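Citrate synthase (Sulfolobus solfataricus, PDB 1O7X) belongs to the citrate synthase family of largely helical enzymes and pairs with a second copy of itself in a two-chain assembly. Local coordinates at residues F110-N115 with E348-Q353; L193-T198 with Y203-A208; F226-E231 with Q239-D244; I270-A275 with R287-A292. One frame throughout, in Å; residues are numbered along the deposited sequence.

Contact 1 of 4, residues F110-N115 with E348-Q353; sequences FKWKEN and EYVEEQ
The indole of Trp-112 has Val-350 over one face and the ring of Phe-110 on the other. Val-350 CG2 lies 3.7 Å from the centroid of the six-membered ring of Trp-112 and only 5° from its normal, the geometry of a CH-pi contact. On the far side, Phe-110 CE2 stands 3.8 Å above the Trp-112 ring plane, near the rim. The Phe-110 ring in turn has Trp-112 NE1 at its edge and in its plane; that N-H is hydrogen-bonded to Ser-200 O.

Both branches of the valine touch the indole. CG1, anti to the backbone N of Val-350 (chi1 -179°), approaches Trp-112 CE3 to 3.7 Å, while CG2 sits above the benzo ring; both methyls lie over the same face, and the two side chains cross at about a right angle. Further out the packing thins: Lys-113 CG meets Glu-351 CG at 4.4 Å, aliphatic stem against stem, and no hydrogen bond or salt bridge spans the segments.

The loop 110-115, between helices 92-106 and 116-138, thus lies against the last turn of helix 330-352. Leu-199 touches both Trp-112 and Val-350, and Met-202 packs on Phe-110 and Trp-112. Elsewhere on the helix, Glu-348 forms a salt bridge with Lys-14.

Chemically, the join is dispersive: a buried valine covers an aromatic face, while the indole N-H, which the valine cannot satisfy, is paired with a backbone carbonyl outside the two segments.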
# COMPACT_ATOMS: atom_id res chain seq x y z
N PHE A 110 17.92 5.03 -2.90
CA PHE A 110 17.69 3.60 -2.76
C PHE A 110 17.75 2.87 -4.10
O PHE A 110 17.23 3.34 -5.10
CB PHE A 110 16.39 3.28 -2.00
CG PHE A 110 16.25 1.77 -1.92
CD1 PHE A 110 17.10 1.05 -1.10
CD2 PHE A 110 15.36 1.10 -2.73
CE1 PHE A 110 17.01 -0.33 -1.05
CE2 PHE A 110 15.28 -0.27 -2.69
CZ PHE A 110 16.10 -0.99 -1.85
N LYS A 111 18.34 1.68 -4.10
CA LYS A 111 18.48 0.89 -5.31
C LYS A 111 18.32 -0.60 -5.06
O LYS A 111 19.22 -1.16 -4.43
CB LYS A 111 19.92 1.11 -5.83
CG LYS A 111 20.03 1.42 -7.30
CD LYS A 111 20.23 2.92 -7.54
CE LYS A 111 20.79 3.22 -8.92
NZ LYS A 111 21.93 2.31 -9.25
N TRP A 112 17.29 -1.28 -5.54
CA TRP A 112 17.22 -2.72 -5.35
C TRP A 112 18.53 -3.37 -5.78
O TRP A 112 19.28 -2.87 -6.62
CB TRP A 112 16.08 -3.37 -6.14
CG TRP A 112 14.79 -3.17 -5.42
CD1 TRP A 112 13.81 -2.25 -5.65
CD2 TRP A 112 14.37 -3.91 -4.25
NE1 TRP A 112 12.80 -2.38 -4.73
CE2 TRP A 112 13.11 -3.39 -3.87
CE3 TRP A 112 14.95 -4.95 -3.52
CZ2 TRP A 112 12.41 -3.89 -2.79
CZ3 TRP A 112 14.24 -5.44 -2.44
CH2 TRP A 112 12.99 -4.91 -2.10
N LYS A 113 18.79 -4.55 -5.24
CA LYS A 113 19.92 -5.37 -5.60
C LYS A 113 21.26 -4.65 -5.51
O LYS A 113 22.05 -4.69 -6.46
CB LYS A 113 19.74 -5.94 -7.01
CG LYS A 113 18.60 -6.93 -7.15
CD LYS A 113 18.67 -7.69 -8.46
CE LYS A 113 17.98 -7.00 -9.61
NZ LYS A 113 18.70 -7.18 -10.91
N GLU A 114 21.54 -3.96 -4.43
CA GLU A 114 22.81 -3.32 -4.18
C GLU A 114 23.15 -3.90 -2.79
O GLU A 114 23.92 -4.84 -2.66
CB GLU A 114 22.84 -1.83 -4.10
CG GLU A 114 22.70 -0.98 -5.33
CD GLU A 114 23.32 0.40 -5.14
OE1 GLU A 114 23.50 0.83 -3.98
OE2 GLU A 114 23.65 1.05 -6.17
N ASN A 115 22.34 -3.48 -1.81
CA ASN A 115 22.53 -3.95 -0.45
C ASN A 115 21.24 -4.16 0.33
O ASN A 115 21.07 -3.69 1.45
CB ASN A 115 23.45 -2.91 0.21
CG ASN A 115 24.58 -3.54 0.99
OD1 ASN A 115 25.54 -2.85 1.34
ND2 ASN A 115 24.48 -4.83 1.29
N GLU A 348 13.32 -11.77 -1.07
CA GLU A 348 13.37 -13.06 -1.75
C GLU A 348 12.76 -12.93 -3.15
O GLU A 348 13.25 -13.50 -4.11
CB GLU A 348 12.66 -14.14 -0.94
CG GLU A 348 12.46 -15.45 -1.68
CD GLU A 348 11.98 -16.55 -0.76
OE1 GLU A 348 10.86 -16.41 -0.23
OE2 GLU A 348 12.71 -17.55 -0.55
N TYR A 349 11.64 -12.21 -3.20
CA TYR A 349 10.91 -11.94 -4.43
C TYR A 349 11.71 -11.15 -5.45
O TYR A 349 11.88 -11.63 -6.57
CB TYR A 349 9.59 -11.24 -4.09
CG TYR A 349 8.66 -11.17 -5.28
CD1 TYR A 349 7.94 -12.28 -5.65
CD2 TYR A 349 8.54 -10.01 -6.04
CE1 TYR A 349 7.09 -12.25 -6.74
CE2 TYR A 349 7.69 -9.97 -7.13
CZ TYR A 349 6.96 -11.09 -7.47
OH TYR A 349 6.13 -11.08 -8.56
N VAL A 350 12.25 -9.99 -5.11
CA VAL A 350 13.03 -9.22 -6.07
C VAL A 350 14.31 -9.93 -6.50
O VAL A 350 14.67 -9.85 -7.68
CB VAL A 350 13.35 -7.82 -5.52
CG1 VAL A 350 14.14 -6.99 -6.52
CG2 VAL A 350 12.09 -7.05 -5.14
N GLU A 351 15.05 -10.61 -5.63
CA GLU A 351 16.32 -11.20 -6.03
C GLU A 351 16.24 -12.51 -6.82
O GLU A 351 17.15 -12.78 -7.61
CB GLU A 351 17.23 -11.42 -4.82
CG GLU A 351 17.85 -10.14 -4.28
CD GLU A 351 18.69 -10.37 -3.04
OE1 GLU A 351 18.91 -9.40 -2.27
OE2 GLU A 351 19.12 -11.55 -2.90
N GLU A 352 15.19 -13.31 -6.62
CA GLU A 352 15.09 -14.58 -7.30
C GLU A 352 13.90 -14.78 -8.20
O GLU A 352 14.02 -15.54 -9.18
CB GLU A 352 15.00 -15.74 -6.30
CG GLU A 352 15.90 -15.67 -5.07
CD GLU A 352 15.66 -16.85 -4.15
OE1 GLU A 352 14.81 -17.72 -4.47
OE2 GLU A 352 16.33 -16.89 -3.10
N GLN A 353 12.73 -14.29 -7.83
CA GLN A 353 11.52 -14.54 -8.61
C GLN A 353 10.90 -13.30 -9.23
O GLN A 353 9.69 -13.27 -9.46
CB GLN A 353 10.52 -15.13 -7.61
CG GLN A 353 10.87 -16.43 -6.96
CD GLN A 353 9.75 -16.97 -6.08
OE1 GLN A 353 8.67 -17.34 -6.58
NE2 GLN A 353 10.08 -17.00 -4.79

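Contact 2 of 4, residues L193-T198 with Y203-A208; sequences LVAAST and YSSLTA
Ala-195 and Ser-205 mark the point where helices 187-197 and 202-213 come together, their CA atoms 5.2 Å apart. The axes of the segments 193-197 and 203-208 approach to 8.3 Å, and their N-to-C directions differ by 150°, so the pair is antiparallel with a marked tilt: a helical hairpin closed by a very short connection.

Small side chains permit this spacing. The methyl of Ala-195 points at the opposing helix and rests on its backbone, with CB 3.9 Å from Ser-205 CA; one turn further along, the same CB meets Ala-208 CB at 4.1 Å. Ser-205 also points across, yet its hydroxyl does not bond to the facing helix. Its OG is swung beside its own backbone N (chi1 -35°), leaving it 4.0 Å from Ala-195 CB, a van der Waals neighbour, while the hydroxyl hydrogen-bonds to Asp-201 O one turn back. Ala-196 CB flanks the same OG.

The surroundings belong partly to the dimer. Ser-204 hydrogen-bonds to Glu-97 of the second subunit, and Thr-207 packs on Thr-207 of the second subunit, consistent with the layered helices that join citrate synthase subunits.

No hydrogen bond crosses between the two segments. The interface rests on van der Waals packing of methyls against backbone and against each other, and the buried hydroxyl of Ser-205 is satisfied by Asp-201 O, just ahead of its helix.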
# COMPACT_ATOMS: atom_id res chain seq x y z
N LEU A 193 4.32 -7.47 -1.67
CA LEU A 193 4.86 -8.03 -2.89
C LEU A 193 4.50 -7.25 -4.14
O LEU A 193 5.35 -7.06 -5.02
CB LEU A 193 4.44 -9.49 -3.13
CG LEU A 193 5.05 -10.33 -1.97
CD1 LEU A 193 4.05 -11.38 -1.56
CD2 LEU A 193 6.42 -10.83 -2.37
N VAL A 194 3.21 -6.88 -4.17
CA VAL A 194 2.70 -6.07 -5.28
C VAL A 194 3.52 -4.78 -5.36
O VAL A 194 3.97 -4.48 -6.46
CB VAL A 194 1.20 -5.77 -5.15
CG1 VAL A 194 0.70 -4.80 -6.23
CG2 VAL A 194 0.38 -7.06 -5.13
N ALA A 195 3.76 -4.07 -4.28
CA ALA A 195 4.54 -2.83 -4.38
C ALA A 195 5.95 -3.09 -4.87
O ALA A 195 6.42 -2.53 -5.86
CB ALA A 195 4.59 -2.05 -3.09
N ALA A 196 6.66 -3.99 -4.23
CA ALA A 196 8.01 -4.38 -4.59
C ALA A 196 8.05 -4.91 -6.01
O ALA A 196 9.04 -4.67 -6.71
CB ALA A 196 8.54 -5.38 -3.57
N SER A 197 7.02 -5.57 -6.55
CA SER A 197 7.10 -6.02 -7.94
C SER A 197 7.34 -4.87 -8.91
O SER A 197 7.83 -5.15 -10.00
CB SER A 197 5.82 -6.74 -8.37
OG SER A 197 4.85 -5.77 -8.74
N THR A 198 7.01 -3.62 -8.64
CA THR A 198 7.26 -2.51 -9.56
C THR A 198 8.61 -1.88 -9.29
O THR A 198 8.95 -0.85 -9.87
CB THR A 198 6.20 -1.40 -9.46
OG1 THR A 198 6.42 -0.70 -8.23
CG2 THR A 198 4.80 -1.99 -9.45
N TYR A 203 10.56 1.04 2.10
CA TYR A 203 9.66 1.78 3.01
C TYR A 203 8.28 1.89 2.38
O TYR A 203 7.26 1.69 3.04
CB TYR A 203 10.15 3.16 3.35
CG TYR A 203 11.40 3.25 4.18
CD1 TYR A 203 12.58 3.73 3.61
CD2 TYR A 203 11.41 2.89 5.53
CE1 TYR A 203 13.73 3.85 4.34
CE2 TYR A 203 12.57 3.02 6.28
CZ TYR A 203 13.72 3.51 5.68
OH TYR A 203 14.89 3.62 6.41
N SER A 204 8.24 2.10 1.05
CA SER A 204 6.94 2.11 0.39
C SER A 204 6.25 0.76 0.44
O SER A 204 5.03 0.68 0.64
CB SER A 204 7.14 2.65 -1.02
OG SER A 204 7.25 4.06 -0.97
N SER A 205 6.97 -0.36 0.31
CA SER A 205 6.32 -1.67 0.36
C SER A 205 5.74 -1.92 1.75
O SER A 205 4.67 -2.47 1.98
CB SER A 205 7.30 -2.74 -0.11
OG SER A 205 8.11 -2.17 -1.12
N LEU A 206 6.51 -1.47 2.74
CA LEU A 206 6.00 -1.57 4.12
C LEU A 206 4.72 -0.75 4.24
O LEU A 206 3.70 -1.23 4.73
CB LEU A 206 7.11 -1.21 5.09
CG LEU A 206 8.10 -2.34 5.46
CD1 LEU A 206 9.19 -1.81 6.39
CD2 LEU A 206 7.40 -3.49 6.16
N THR A 207 4.66 0.47 3.69
CA THR A 207 3.49 1.32 3.75
C THR A 207 2.34 0.52 3.17
O THR A 207 1.28 0.42 3.80
CB THR A 207 3.70 2.69 3.09
OG1 THR A 207 4.76 3.44 3.69
CG2 THR A 207 2.46 3.57 3.20
N ALA A 208 2.53 -0.12 2.01
CA ALA A 208 1.50 -0.95 1.42
C ALA A 208 1.00 -2.05 2.36
O ALA A 208 -0.24 -2.24 2.49
CB ALA A 208 2.01 -1.56 0.12

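Contact 3 of 4, residues F226-E231 with Q239-D244; sequences FKQFIE and QNWFND
Trp-241 gives its indole N-H to the carboxylate of Glu-231, the single hydrogen bond between these segments. NE1 of Trp-241 lies 2.7 Å from OE1 of Glu-231, with an N-H...O angle of 163°. The pair joins two successive helices of the largely helical citrate synthase fold, 221-232 and 238-248, near the end of the first.

The acceptor sits in the indole plane, at the ring edge, as the N-H direction requires. The carboxylate is turned differently: its plane stands 79° from that of the ring, and the N-H reaches OE1 from above the carboxylate plane. A second residue of the same helix, Gln-228, sets the end of its side chain by the CH2 corner of Trp-241, with its amide roughly perpendicular to the indole. One helix face thus meets two separate parts of the ring's edge.

The extended chain of Glu-231 and the long indole of Trp-241 bridge the gap, since the nearest CA atoms, those of the same two residues, are 8.9 Å apart. In both residues CG is anti to the backbone N (chi1 -176° in each), which carries the groups outward toward each other.

In the next shell, Lys-245 touches Glu-231, Val-246 packs on Trp-241, and Met-254 lies against Gln-228. Phe-229, which points away from helix 238-248, packs instead against Ile-291 and Ala-292 of helix 283-303. Beside the bonded nitrogen, Trp-241 CD1 lies 3.6 Å from Glu-231 OE1.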
# COMPACT_ATOMS: atom_id res chain seq x y z
N PHE A 226 -8.49 -10.71 23.56
CA PHE A 226 -8.32 -10.03 24.83
C PHE A 226 -9.53 -9.26 25.32
O PHE A 226 -9.94 -9.34 26.49
CB PHE A 226 -7.12 -9.07 24.73
CG PHE A 226 -6.55 -8.63 26.04
CD1 PHE A 226 -5.75 -9.47 26.78
CD2 PHE A 226 -6.80 -7.35 26.53
CE1 PHE A 226 -5.20 -9.08 27.99
CE2 PHE A 226 -6.27 -6.94 27.74
CZ PHE A 226 -5.46 -7.80 28.47
N LYS A 227 -10.21 -8.57 24.42
CA LYS A 227 -11.44 -7.86 24.71
C LYS A 227 -12.49 -8.75 25.36
O LYS A 227 -13.29 -8.28 26.17
CB LYS A 227 -12.01 -7.22 23.44
CG LYS A 227 -11.47 -5.80 23.26
CD LYS A 227 -12.45 -4.98 22.44
CE LYS A 227 -11.74 -3.98 21.55
NZ LYS A 227 -10.99 -2.98 22.35
N GLN A 228 -12.55 -10.02 24.99
CA GLN A 228 -13.50 -10.96 25.55
C GLN A 228 -13.23 -11.13 27.04
O GLN A 228 -14.15 -10.93 27.85
CB GLN A 228 -13.33 -12.32 24.88
CG GLN A 228 -13.66 -12.35 23.38
CD GLN A 228 -13.20 -13.71 22.88
OE1 GLN A 228 -12.02 -13.98 23.11
NE2 GLN A 228 -14.07 -14.48 22.28
N PHE A 229 -11.96 -11.35 27.39
CA PHE A 229 -11.58 -11.49 28.78
C PHE A 229 -11.99 -10.25 29.57
O PHE A 229 -12.50 -10.38 30.68
CB PHE A 229 -10.11 -11.81 29.00
CG PHE A 229 -9.27 -12.56 28.01
CD1 PHE A 229 -7.96 -12.17 27.81
CD2 PHE A 229 -9.74 -13.63 27.30
CE1 PHE A 229 -7.14 -12.82 26.91
CE2 PHE A 229 -8.94 -14.30 26.39
CZ PHE A 229 -7.63 -13.89 26.19
N ILE A 230 -11.78 -9.04 29.03
CA ILE A 230 -12.17 -7.82 29.73
C ILE A 230 -13.68 -7.77 29.93
O ILE A 230 -14.17 -7.30 30.96
CB ILE A 230 -11.70 -6.56 29.00
CG1 ILE A 230 -10.19 -6.57 28.73
CG2 ILE A 230 -12.02 -5.30 29.80
CD1 ILE A 230 -9.79 -5.49 27.73
N GLU A 231 -14.46 -8.26 28.98
CA GLU A 231 -15.91 -8.32 29.10
C GLU A 231 -16.32 -9.20 30.28
O GLU A 231 -17.30 -8.92 30.99
CB GLU A 231 -16.51 -8.93 27.83
CG GLU A 231 -18.02 -8.96 27.79
CD GLU A 231 -18.51 -9.33 26.41
OE1 GLU A 231 -19.57 -9.99 26.29
OE2 GLU A 231 -17.87 -9.00 25.39
N GLN A 239 -18.00 -19.42 33.14
CA GLN A 239 -19.06 -20.33 32.75
C GLN A 239 -20.35 -19.66 32.32
O GLN A 239 -20.86 -20.02 31.25
CB GLN A 239 -19.26 -21.41 33.81
CG GLN A 239 -18.39 -22.63 33.54
CD GLN A 239 -18.89 -23.53 32.43
OE1 GLN A 239 -19.82 -23.27 31.67
NE2 GLN A 239 -18.24 -24.69 32.30
N ASN A 240 -20.87 -18.69 33.05
CA ASN A 240 -22.08 -18.00 32.61
C ASN A 240 -21.82 -17.36 31.25
O ASN A 240 -22.55 -17.71 30.32
CB ASN A 240 -22.56 -16.96 33.61
CG ASN A 240 -22.68 -17.47 35.03
OD1 ASN A 240 -22.71 -18.68 35.25
ND2 ASN A 240 -22.73 -16.55 35.99
N TRP A 241 -20.80 -16.52 31.10
CA TRP A 241 -20.54 -15.93 29.78
C TRP A 241 -20.37 -17.03 28.75
O TRP A 241 -21.10 -17.02 27.76
CB TRP A 241 -19.37 -14.96 29.84
CG TRP A 241 -19.02 -14.18 28.61
CD1 TRP A 241 -19.35 -12.89 28.34
CD2 TRP A 241 -18.24 -14.63 27.50
NE1 TRP A 241 -18.85 -12.51 27.11
CE2 TRP A 241 -18.16 -13.56 26.58
CE3 TRP A 241 -17.62 -15.84 27.17
CZ2 TRP A 241 -17.47 -13.67 25.37
CZ3 TRP A 241 -16.94 -15.95 25.98
CH2 TRP A 241 -16.87 -14.87 25.09
N PHE A 242 -19.50 -18.02 28.94
CA PHE A 242 -19.33 -19.12 28.02
C PHE A 242 -20.64 -19.79 27.61
O PHE A 242 -20.90 -20.14 26.46
CB PHE A 242 -18.42 -20.24 28.58
CG PHE A 242 -18.17 -21.24 27.46
CD1 PHE A 242 -17.21 -20.98 26.51
CD2 PHE A 242 -18.92 -22.40 27.35
CE1 PHE A 242 -16.98 -21.86 25.48
CE2 PHE A 242 -18.70 -23.28 26.32
CZ PHE A 242 -17.73 -23.02 25.38
N ASN A 243 -21.45 -20.09 28.61
CA ASN A 243 -22.76 -20.71 28.48
C ASN A 243 -23.75 -19.80 27.77
O ASN A 243 -24.63 -20.20 27.02
CB ASN A 243 -23.22 -21.03 29.91
CG ASN A 243 -24.38 -21.97 30.04
OD1 ASN A 243 -25.17 -21.80 30.96
ND2 ASN A 243 -24.49 -22.96 29.16
N ASP A 244 -23.58 -18.51 28.02
CA ASP A 244 -24.37 -17.42 27.49
C ASP A 244 -24.14 -17.13 26.01
O ASP A 244 -24.97 -17.36 25.15
CB ASP A 244 -24.00 -16.15 28.27
CG ASP A 244 -25.18 -15.37 28.78
OD1 ASP A 244 -26.30 -15.60 28.27
OD2 ASP A 244 -24.93 -14.55 29.70

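Contact 4 of 4, residues I270-A275 with R287-A292; sequences IFKKLA and RYFEIA
Phe-289 reaches across to helix 266-279 and meets Lys-272 and Ala-275 along one side of its ring. On the buried part, the methyl of Ala-275 is set equally against two ring atoms, CB lying 3.9 Å from both CD1 and CE1 of Phe-289. On the more open part, the stem of Lys-272 takes over: its CG lies in the plane of the phenyl ring, at the edge, 3.8 Å from Phe-289 CZ. The lysine chain crosses the phenylalanine at about a right angle, so it offers one methylene to the edge instead of lying along the ring.

The ring reaches this position because CG of Phe-289 is anti to its backbone N (chi1 -173°), which sends it straight at helix 266-279. That helix and helix 283-303 follow one another through a short turn and run in roughly opposite senses, a helical hairpin within the citrate synthase fold. The nearest CA atoms, those of Ala-275 and Phe-289, are 7.6 Å apart.

Around the alanine the packing continues inward: Ile-318 of helix 316-323 touches both Ala-275 and Ala-292. Toward solvent the chemistry changes. Beyond CG the chain of Lys-272 bends (chi3 -89°), and its NZ forms a salt bridge with Glu-296, further along the helix that carries Phe-289. Tyr-264 and Tyr-315 also touch the lysine side chain.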
# COMPACT_ATOMS: atom_id res chain seq x y z
N ILE A 270 3.75 -21.69 23.06
CA ILE A 270 4.82 -20.84 23.62
C ILE A 270 4.27 -19.54 24.18
O ILE A 270 4.73 -19.04 25.22
CB ILE A 270 5.87 -20.52 22.53
CG1 ILE A 270 6.32 -21.83 21.89
CG2 ILE A 270 7.07 -19.72 23.01
CD1 ILE A 270 7.52 -21.80 21.00
N PHE A 271 3.24 -18.96 23.57
CA PHE A 271 2.72 -17.70 24.09
C PHE A 271 2.21 -17.88 25.51
O PHE A 271 2.50 -17.01 26.33
CB PHE A 271 1.65 -17.00 23.23
CG PHE A 271 2.25 -15.87 22.42
CD1 PHE A 271 2.14 -15.89 21.04
CD2 PHE A 271 2.95 -14.84 23.02
CE1 PHE A 271 2.68 -14.89 20.26
CE2 PHE A 271 3.50 -13.84 22.24
CZ PHE A 271 3.37 -13.87 20.86
N LYS A 272 1.49 -18.97 25.75
CA LYS A 272 0.97 -19.18 27.10
C LYS A 272 2.08 -19.23 28.15
O LYS A 272 2.01 -18.54 29.18
CB LYS A 272 0.13 -20.44 27.15
CG LYS A 272 -0.63 -20.57 28.47
CD LYS A 272 -1.06 -22.00 28.65
CE LYS A 272 -2.42 -22.21 28.03
NZ LYS A 272 -3.31 -22.94 28.98
N LYS A 273 3.12 -20.01 27.86
CA LYS A 273 4.29 -20.08 28.73
C LYS A 273 4.78 -18.67 29.05
O LYS A 273 4.79 -18.30 30.23
CB LYS A 273 5.47 -20.86 28.14
CG LYS A 273 5.23 -22.31 27.80
CD LYS A 273 6.56 -23.00 27.48
CE LYS A 273 6.37 -24.02 26.37
NZ LYS A 273 7.07 -25.31 26.66
N LEU A 274 5.14 -17.87 28.04
CA LEU A 274 5.58 -16.50 28.29
C LEU A 274 4.66 -15.74 29.24
O LEU A 274 5.18 -14.99 30.06
CB LEU A 274 5.73 -15.70 26.99
CG LEU A 274 6.81 -16.08 26.00
CD1 LEU A 274 6.48 -15.55 24.62
CD2 LEU A 274 8.18 -15.55 26.40
N ALA A 275 3.34 -15.88 29.17
CA ALA A 275 2.43 -15.16 30.04
C ALA A 275 2.53 -15.64 31.49
O ALA A 275 2.46 -14.82 32.42
CB ALA A 275 1.01 -15.27 29.51
N ARG A 287 -5.37 -11.85 36.49
CA ARG A 287 -6.84 -11.90 36.46
C ARG A 287 -7.23 -12.24 35.03
O ARG A 287 -7.95 -13.23 34.86
CB ARG A 287 -7.42 -10.59 36.96
CG ARG A 287 -8.91 -10.41 36.89
CD ARG A 287 -9.43 -9.30 37.81
NE ARG A 287 -9.13 -7.97 37.28
CZ ARG A 287 -9.72 -7.33 36.29
NH1 ARG A 287 -10.74 -7.84 35.61
NH2 ARG A 287 -9.26 -6.12 35.96
N TYR A 288 -6.69 -11.54 34.03
CA TYR A 288 -7.02 -11.83 32.64
C TYR A 288 -6.51 -13.19 32.18
O TYR A 288 -7.20 -13.89 31.44
CB TYR A 288 -6.56 -10.74 31.67
CG TYR A 288 -7.21 -9.40 31.93
CD1 TYR A 288 -6.44 -8.24 31.99
CD2 TYR A 288 -8.57 -9.29 32.14
CE1 TYR A 288 -7.03 -7.02 32.23
CE2 TYR A 288 -9.17 -8.08 32.39
CZ TYR A 288 -8.39 -6.95 32.43
OH TYR A 288 -8.97 -5.72 32.68
N PHE A 289 -5.33 -13.59 32.65
CA PHE A 289 -4.75 -14.89 32.39
C PHE A 289 -5.61 -16.01 32.98
O PHE A 289 -5.64 -17.12 32.43
CB PHE A 289 -3.32 -15.06 32.93
CG PHE A 289 -2.72 -16.37 32.48
CD1 PHE A 289 -2.22 -16.52 31.20
CD2 PHE A 289 -2.70 -17.46 33.33
CE1 PHE A 289 -1.69 -17.72 30.79
CE2 PHE A 289 -2.17 -18.67 32.92
CZ PHE A 289 -1.66 -18.81 31.65
N GLU A 290 -6.28 -15.72 34.09
CA GLU A 290 -7.14 -16.74 34.68
C GLU A 290 -8.44 -16.86 33.91
O GLU A 290 -8.93 -17.97 33.77
CB GLU A 290 -7.35 -16.47 36.16
CG GLU A 290 -6.05 -16.59 36.97
CD GLU A 290 -6.38 -16.33 38.43
OE1 GLU A 290 -7.58 -16.50 38.77
OE2 GLU A 290 -5.44 -15.99 39.16
N ILE A 291 -8.96 -15.77 33.37
CA ILE A 291 -10.15 -15.82 32.52
C ILE A 291 -9.79 -16.61 31.26
O ILE A 291 -10.51 -17.49 30.79
CB ILE A 291 -10.61 -14.41 32.10
CG1 ILE A 291 -11.46 -13.77 33.21
CG2 ILE A 291 -11.37 -14.41 30.79
CD1 ILE A 291 -10.77 -12.60 33.87
N ALA A 292 -8.65 -16.23 30.68
CA ALA A 292 -8.17 -16.88 29.46
C ALA A 292 -8.03 -18.38 29.68
O ALA A 292 -8.74 -19.19 29.04
CB ALA A 292 -6.89 -16.19 29.02

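In the fold
The four contacts form two clusters on opposite sides of the chain's centre. Contacts 1 and 2 have centres 12 Å apart and touch: Tyr-349 packs on Leu-193 and Ser-197, tying the end of helix 330-352 to helix 187-197. Contacts 3 and 4, centres 15 Å apart, meet through helices 221-232 and 283-303. Between the clusters, centres lie about 36 to 48 Å apart. Contacts 2, 3 and 4 follow in series along the chain, and all fall between the segments of contact 1, whose halves are 233 residues apart. The first cluster reaches the second subunit, contact 2 most extensively, whereas no other chain touches contacts 3 and 4, so one cluster lies at the dimer interface and the other away from it.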